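Local coordinates for AAR187Cp (Eremothecium gossypii, PDB 3ZIL), which probably regulates the establishment of sister-chromatid cohesion through cohesin, as the Wpl1 member of the Wap1 family, at residues S297-F308 against F326-A337. Sequence-based numbering, arbitrary orientation.
Sequences STEELTNFGAVF and FLLVYAYSAGAA
Two offset aromatic stacks, Phe-304 on Phe-326 and Phe-308 on Tyr-330, join consecutive helices of the chain, 304-313 and 321-336, within the all-helical Wap1 domain, toward the C-terminal end of the chain. The helices cross steeply, the directions of 304-308 and 326-336 being 128° apart and their axes 10.4 Å apart at closest approach. Flat, apolar rings suit this buried interface because their overlapping faces cover much surface. Tyr-330 can be followed outward from its backbone: CG lies anti to N (chi1 180°), which carries the ring across to the other helix. CD1 meets Phe-304 CB at 3.7 Å, and CE1 comes up to N and CA of Gly-305, 3.6 Å from N; glycine suits that site because a CB would crowd Thr-302 O. On the other rim, CE2 lies over one face of the Phe-308 ring, 3.5 Å from its CG, with CD2 beside it; the two planes are tilted by 24°. Phe-308 CB also makes a CH-pi contact over one Tyr-330 face, while Ala-334 CB, small enough to fit, covers the opposite face. Farther out, the hydroxyl OH passes Gly-305 CA at 4.0 Å. With an alanine here the ring would be gone, and Phe-308 would probably lose its stacking partner and Phe-304 CB its neighbour.

Phe-304 is itself sandwiched, with Phe-326 CE1 over one face and Leu-301 CD1 over the other. The branched CB of Val-307 packs against Phe-326 CZ at 3.5 Å. Beyond the segments, Val-259 of helix 248-261 and Leu-285 of helix 272-289 also pack on Phe-304. Toward the other end, compact Ser-333 lets Leu-301 CG come close, and its OG makes a weak hydrogen bond to Ala-296 O. Last, the methyls Thr-302 CG2 and Ala-337 CB meet at 3.7 Å.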
ATOM      1  N   SER A 297       3.101  -1.406  27.954  1.00 31.52           N
ATOM      2  CA  SER A 297       3.393  -2.321  29.048  1.00 32.94           C
ATOM      3  C   SER A 297       3.036  -3.753  28.772  1.00 38.24           C
ATOM      4  O   SER A 297       3.169  -4.609  29.665  1.00 38.50           O
ATOM      5  CB  SER A 297       2.715  -1.847  30.353  1.00 40.10           C
ATOM      6  OG  SER A 297       1.344  -1.618  30.140  1.00 43.56           O
ATOM      7  N   THR A 298       2.572  -4.044  27.545  1.00 35.14           N
ATOM      8  CA  THR A 298       2.334  -5.430  27.136  1.00 35.68           C
ATOM      9  C   THR A 298       3.553  -6.258  27.549  1.00 34.53           C
ATOM     10  O   THR A 298       4.676  -5.879  27.248  1.00 31.50           O
ATOM     11  CB  THR A 298       2.060  -5.504  25.599  1.00 30.76           C
ATOM     12  OG1 THR A 298       0.970  -4.635  25.297  1.00 27.84           O
ATOM     13  CG2 THR A 298       1.730  -6.865  25.151  1.00 34.21           C
ATOM     14  N   GLU A 299       3.327  -7.371  28.259  1.00 42.23           N
ATOM     15  CA  GLU A 299       4.438  -8.207  28.776  1.00 41.86           C
ATOM     16  C   GLU A 299       5.522  -8.649  27.774  1.00 39.13           C
ATOM     17  O   GLU A 299       6.691  -8.583  28.119  1.00 36.91           O
ATOM     18  CB  GLU A 299       3.910  -9.417  29.573  1.00 51.90           C
ATOM     19  CG  GLU A 299       4.283 -10.767  28.978  1.00 60.80           C
ATOM     20  CD  GLU A 299       3.698 -11.940  29.740  1.00 75.97           C
ATOM     21  OE1 GLU A 299       3.407 -11.807  30.955  1.00 77.97           O
ATOM     22  OE2 GLU A 299       3.533 -13.006  29.111  1.00 88.22           O
ATOM     23  N   GLU A 300       5.188  -9.094  26.562  1.00 35.83           N
ATOM     24  CA  GLU A 300       6.279  -9.539  25.630  1.00 38.69           C
ATOM     25  C   GLU A 300       7.206  -8.405  25.197  1.00 36.83           C
ATOM     26  O   GLU A 300       8.312  -8.677  24.767  1.00 32.12           O
ATOM     27  CB  GLU A 300       5.791 -10.268  24.323  1.00 41.23           C
ATOM     28  CG  GLU A 300       5.400 -11.728  24.490  1.00 45.89           C
ATOM     29  CD  GLU A 300       3.909 -11.871  24.784  1.00 51.77           C
ATOM     30  OE1 GLU A 300       3.308 -11.010  25.493  1.00 50.78           O
ATOM     31  OE2 GLU A 300       3.318 -12.842  24.264  1.00 59.41           O
ATOM     32  N   LEU A 301       6.743  -7.156  25.255  1.00 33.62           N
ATOM     33  CA  LEU A 301       7.593  -6.065  24.827  1.00 37.18           C
ATOM     34  C   LEU A 301       8.677  -5.867  25.904  1.00 39.64           C
ATOM     35  O   LEU A 301       9.813  -5.456  25.602  1.00 35.86           O
ATOM     36  CB  LEU A 301       6.773  -4.784  24.539  1.00 34.80           C
ATOM     37  CG  LEU A 301       7.483  -3.585  23.920  1.00 32.74           C
ATOM     38  CD1 LEU A 301       8.186  -3.929  22.625  1.00 30.97           C
ATOM     39  CD2 LEU A 301       6.472  -2.455  23.726  1.00 33.58           C
ATOM     40  N   THR A 302       8.333  -6.208  27.146  1.00 40.80           N
ATOM     41  CA  THR A 302       9.298  -6.093  28.230  1.00 41.06           C
ATOM     42  C   THR A 302      10.392  -7.174  28.126  1.00 43.02           C
ATOM     43  O   THR A 302      11.438  -7.049  28.752  1.00 51.84           O
ATOM     44  CB  THR A 302       8.662  -6.152  29.609  1.00 39.50           C
ATOM     45  OG1 THR A 302       8.335  -7.514  29.894  1.00 47.73           O
ATOM     46  CG2 THR A 302       7.407  -5.277  29.710  1.00 45.98           C
ATOM     47  N   ASN A 303      10.174  -8.211  27.325  1.00 35.49           N
ATOM     48  CA  ASN A 303      11.256  -9.155  27.043  1.00 35.53           C
ATOM     49  C   ASN A 303      12.284  -8.565  26.141  1.00 34.49           C
ATOM     50  O   ASN A 303      13.261  -9.243  25.803  1.00 34.50           O
ATOM     51  CB  ASN A 303      10.748 -10.361  26.333  1.00 36.90           C
ATOM     52  CG  ASN A 303       9.878 -11.194  27.198  1.00 42.32           C
ATOM     53  OD1 ASN A 303       9.967 -11.136  28.420  1.00 48.68           O
ATOM     54  ND2 ASN A 303       8.999 -11.945  26.577  1.00 43.88           N
ATOM     55  N   PHE A 304      12.051  -7.334  25.689  1.00 29.56           N
ATOM     56  CA  PHE A 304      13.123  -6.558  25.039  1.00 28.28           C
ATOM     57  C   PHE A 304      14.204  -6.281  26.137  1.00 33.35           C
ATOM     58  O   PHE A 304      15.368  -5.943  25.802  1.00 29.51           O
ATOM     59  CB  PHE A 304      12.605  -5.191  24.510  1.00 30.33           C
ATOM     60  CG  PHE A 304      11.962  -5.202  23.110  1.00 28.63           C
ATOM     61  CD1 PHE A 304      11.495  -6.355  22.518  1.00 25.76           C
ATOM     62  CD2 PHE A 304      11.791  -3.968  22.418  1.00 30.40           C
ATOM     63  CE1 PHE A 304      10.892  -6.305  21.250  1.00 30.98           C
ATOM     64  CE2 PHE A 304      11.220  -3.915  21.142  1.00 33.11           C
ATOM     65  CZ  PHE A 304      10.757  -5.087  20.559  1.00 30.08           C
ATOM     66  N   GLY A 305      13.820  -6.424  27.420  1.00 31.90           N
ATOM     67  CA  GLY A 305      14.795  -6.378  28.555  1.00 36.32           C
ATOM     68  C   GLY A 305      16.096  -7.129  28.298  1.00 37.97           C
ATOM     69  O   GLY A 305      17.213  -6.592  28.493  1.00 39.47           O
ATOM     70  N   ALA A 306      15.956  -8.376  27.833  1.00 40.32           N
ATOM     71  CA  ALA A 306      17.089  -9.274  27.553  1.00 43.33           C
ATOM     72  C   ALA A 306      18.074  -8.620  26.621  1.00 39.34           C
ATOM     73  O   ALA A 306      19.268  -8.506  26.905  1.00 44.30           O
ATOM     74  CB  ALA A 306      16.610 -10.602  26.941  1.00 42.46           C
ATOM     75  N   VAL A 307      17.570  -8.174  25.499  1.00 37.35           N
ATOM     76  CA  VAL A 307      18.414  -7.589  24.455  1.00 38.00           C
ATOM     77  C   VAL A 307      19.131  -6.315  24.920  1.00 39.26           C
ATOM     78  O   VAL A 307      20.312  -6.130  24.679  1.00 46.41           O
ATOM     79  CB  VAL A 307      17.560  -7.298  23.191  1.00 44.38           C
ATOM     80  CG1 VAL A 307      18.452  -7.277  21.953  1.00 42.27           C
ATOM     81  CG2 VAL A 307      16.399  -8.321  23.080  1.00 40.98           C
ATOM     82  N   PHE A 308      18.419  -5.432  25.602  1.00 35.00           N
ATOM     83  CA  PHE A 308      19.032  -4.216  26.088  1.00 33.51           C
ATOM     84  C   PHE A 308      20.192  -4.585  27.036  1.00 32.37           C
ATOM     85  O   PHE A 308      21.206  -3.931  27.026  1.00 32.60           O
ATOM     86  CB  PHE A 308      18.009  -3.385  26.843  1.00 30.48           C
ATOM     87  CG  PHE A 308      18.602  -2.337  27.697  1.00 33.46           C
ATOM     88  CD1 PHE A 308      18.960  -1.114  27.147  1.00 34.21           C
ATOM     89  CD2 PHE A 308      18.800  -2.558  29.077  1.00 32.16           C
ATOM     90  CE1 PHE A 308      19.506  -0.112  27.946  1.00 37.65           C
ATOM     91  CE2 PHE A 308      19.345  -1.569  29.870  1.00 35.66           C
ATOM     92  CZ  PHE A 308      19.693  -0.328  29.298  1.00 36.18           C
ATOM     93  N   PHE A 326      15.650   0.587  18.537  1.00 21.64           N
ATOM     94  CA  PHE A 326      15.272  -0.447  19.487  1.00 22.72           C
ATOM     95  C   PHE A 326      15.284   0.098  20.906  1.00 25.20           C
ATOM     96  O   PHE A 326      14.420  -0.232  21.715  1.00 23.75           O
ATOM     97  CB  PHE A 326      16.212  -1.660  19.364  1.00 23.22           C
ATOM     98  CG  PHE A 326      15.935  -2.735  20.365  1.00 26.16           C
ATOM     99  CD1 PHE A 326      15.044  -3.723  20.085  1.00 31.01           C
ATOM    100  CD2 PHE A 326      16.550  -2.725  21.611  1.00 27.52           C
ATOM    101  CE1 PHE A 326      14.751  -4.710  21.019  1.00 33.94           C
ATOM    102  CE2 PHE A 326      16.233  -3.673  22.571  1.00 30.60           C
ATOM    103  CZ  PHE A 326      15.351  -4.686  22.267  1.00 34.94           C
ATOM    104  N   LEU A 327      16.308   0.900  21.223  1.00 27.42           N
ATOM    105  CA  LEU A 327      16.485   1.401  22.591  1.00 25.78           C
ATOM    106  C   LEU A 327      15.383   2.407  22.949  1.00 24.74           C
ATOM    107  O   LEU A 327      14.936   2.479  24.084  1.00 23.38           O
ATOM    108  CB  LEU A 327      17.837   2.106  22.694  1.00 24.40           C
ATOM    109  CG  LEU A 327      19.056   1.176  22.638  1.00 30.58           C
ATOM    110  CD1 LEU A 327      20.390   1.941  22.746  1.00 32.18           C
ATOM    111  CD2 LEU A 327      19.011   0.100  23.693  1.00 27.87           C
ATOM    112  N   LEU A 328      15.016   3.242  21.974  1.00 22.86           N
ATOM    113  CA  LEU A 328      13.927   4.177  22.167  1.00 22.29           C
ATOM    114  C   LEU A 328      12.636   3.397  22.461  1.00 21.91           C
ATOM    115  O   LEU A 328      11.888   3.763  23.384  1.00 19.92           O
ATOM    116  CB  LEU A 328      13.774   5.095  20.931  1.00 23.05           C
ATOM    117  CG  LEU A 328      12.561   6.020  20.882  1.00 24.18           C
ATOM    118  CD1 LEU A 328      12.457   6.887  22.111  1.00 22.29           C
ATOM    119  CD2 LEU A 328      12.600   6.877  19.614  1.00 26.12           C
ATOM    120  N   VAL A 329      12.362   2.364  21.666  1.00 21.52           N
ATOM    121  CA  VAL A 329      11.110   1.652  21.835  1.00 23.53           C
ATOM    122  C   VAL A 329      11.169   0.963  23.224  1.00 25.65           C
ATOM    123  O   VAL A 329      10.211   1.035  24.004  1.00 24.35           O
ATOM    124  CB  VAL A 329      10.843   0.638  20.693  1.00 23.32           C
ATOM    125  CG1 VAL A 329       9.789  -0.391  21.120  1.00 20.41           C
ATOM    126  CG2 VAL A 329      10.486   1.361  19.360  1.00 19.85           C
ATOM    127  N   TYR A 330      12.317   0.360  23.535  1.00 26.14           N
ATOM    128  CA  TYR A 330      12.571  -0.203  24.870  1.00 25.84           C
ATOM    129  C   TYR A 330      12.333   0.794  26.059  1.00 22.74           C
ATOM    130  O   TYR A 330      11.687   0.455  27.033  1.00 23.92           O
ATOM    131  CB  TYR A 330      13.981  -0.800  24.952  1.00 26.73           C
ATOM    132  CG  TYR A 330      14.208  -1.358  26.340  1.00 32.34           C
ATOM    133  CD1 TYR A 330      13.428  -2.422  26.831  1.00 31.54           C
ATOM    134  CD2 TYR A 330      15.158  -0.793  27.183  1.00 37.09           C
ATOM    135  CE1 TYR A 330      13.608  -2.890  28.121  1.00 37.78           C
ATOM    136  CE2 TYR A 330      15.347  -1.267  28.466  1.00 36.79           C
ATOM    137  CZ  TYR A 330      14.566  -2.306  28.921  1.00 36.35           C
ATOM    138  OH  TYR A 330      14.776  -2.759  30.198  1.00 44.20           O
ATOM    139  N   ALA A 331      12.845   1.997  25.960  1.00 23.94           N
ATOM    140  CA  ALA A 331      12.678   3.021  27.011  1.00 23.93           C
ATOM    141  C   ALA A 331      11.184   3.237  27.268  1.00 26.53           C
ATOM    142  O   ALA A 331      10.767   3.370  28.434  1.00 26.23           O
ATOM    143  CB  ALA A 331      13.334   4.309  26.573  1.00 22.29           C
ATOM    144  N   TYR A 332      10.368   3.240  26.187  1.00 24.57           N
ATOM    145  CA  TYR A 332       8.896   3.346  26.341  1.00 22.25           C
ATOM    146  C   TYR A 332       8.316   2.135  27.059  1.00 23.09           C
ATOM    147  O   TYR A 332       7.464   2.259  27.977  1.00 25.09           O
ATOM    148  CB  TYR A 332       8.186   3.586  24.963  1.00 22.39           C
ATOM    149  CG  TYR A 332       8.159   5.073  24.562  1.00 22.11           C
ATOM    150  CD1 TYR A 332       7.262   5.922  25.137  1.00 22.87           C
ATOM    151  CD2 TYR A 332       9.045   5.603  23.625  1.00 23.96           C
ATOM    152  CE1 TYR A 332       7.234   7.258  24.849  1.00 23.51           C
ATOM    153  CE2 TYR A 332       8.985   6.932  23.280  1.00 26.09           C
ATOM    154  CZ  TYR A 332       8.053   7.762  23.896  1.00 23.06           C
ATOM    155  OH  TYR A 332       7.972   9.115  23.630  1.00 24.28           O
ATOM    156  N   SER A 333       8.819   0.951  26.717  1.00 26.76           N
ATOM    157  CA  SER A 333       8.319  -0.263  27.343  1.00 29.67           C
ATOM    158  C   SER A 333       8.666  -0.297  28.868  1.00 33.18           C
ATOM    159  O   SER A 333       7.779  -0.388  29.756  1.00 31.10           O
ATOM    160  CB  SER A 333       8.870  -1.476  26.635  1.00 31.91           C
ATOM    161  OG  SER A 333       8.364  -2.603  27.300  1.00 45.93           O
ATOM    162  N   ALA A 334       9.958  -0.227  29.143  1.00 31.44           N
ATOM    163  CA  ALA A 334      10.445  -0.079  30.502  1.00 32.80           C
ATOM    164  C   ALA A 334       9.638   0.925  31.334  1.00 31.03           C
ATOM    165  O   ALA A 334       9.188   0.575  32.419  1.00 37.17           O
ATOM    166  CB  ALA A 334      11.926   0.274  30.491  1.00 28.78           C
ATOM    167  N   GLY A 335       9.455   2.145  30.839  1.00 32.46           N
ATOM    168  CA  GLY A 335       8.737   3.177  31.584  1.00 29.09           C
ATOM    169  C   GLY A 335       7.326   2.770  31.930  1.00 35.76           C
ATOM    170  O   GLY A 335       6.911   2.888  33.086  1.00 35.67           O
ATOM    171  N   ALA A 336       6.576   2.248  30.951  1.00 36.49           N
ATOM    172  CA  ALA A 336       5.159   1.864  31.181  1.00 31.97           C
ATOM    173  C   ALA A 336       4.987   0.667  32.138  1.00 40.54           C
ATOM    174  O   ALA A 336       4.013   0.630  32.904  1.00 38.12           O
ATOM    175  CB  ALA A 336       4.436   1.584  29.852  1.00 27.09           C
ATOM    176  N   ALA A 337       5.894  -0.327  32.055  1.00 41.99           N
ATOM    177  CA  ALA A 337       5.808  -1.524  32.909  1.00 45.19           C
ATOM    178  C   ALA A 337       6.351  -1.262  34.334  1.00 46.67           C
ATOM    179  O   ALA A 337       6.337  -2.150  35.182  1.00 50.94           O
ATOM    180  CB  ALA A 337       6.540  -2.695  32.261  1.00 37.13           C
TER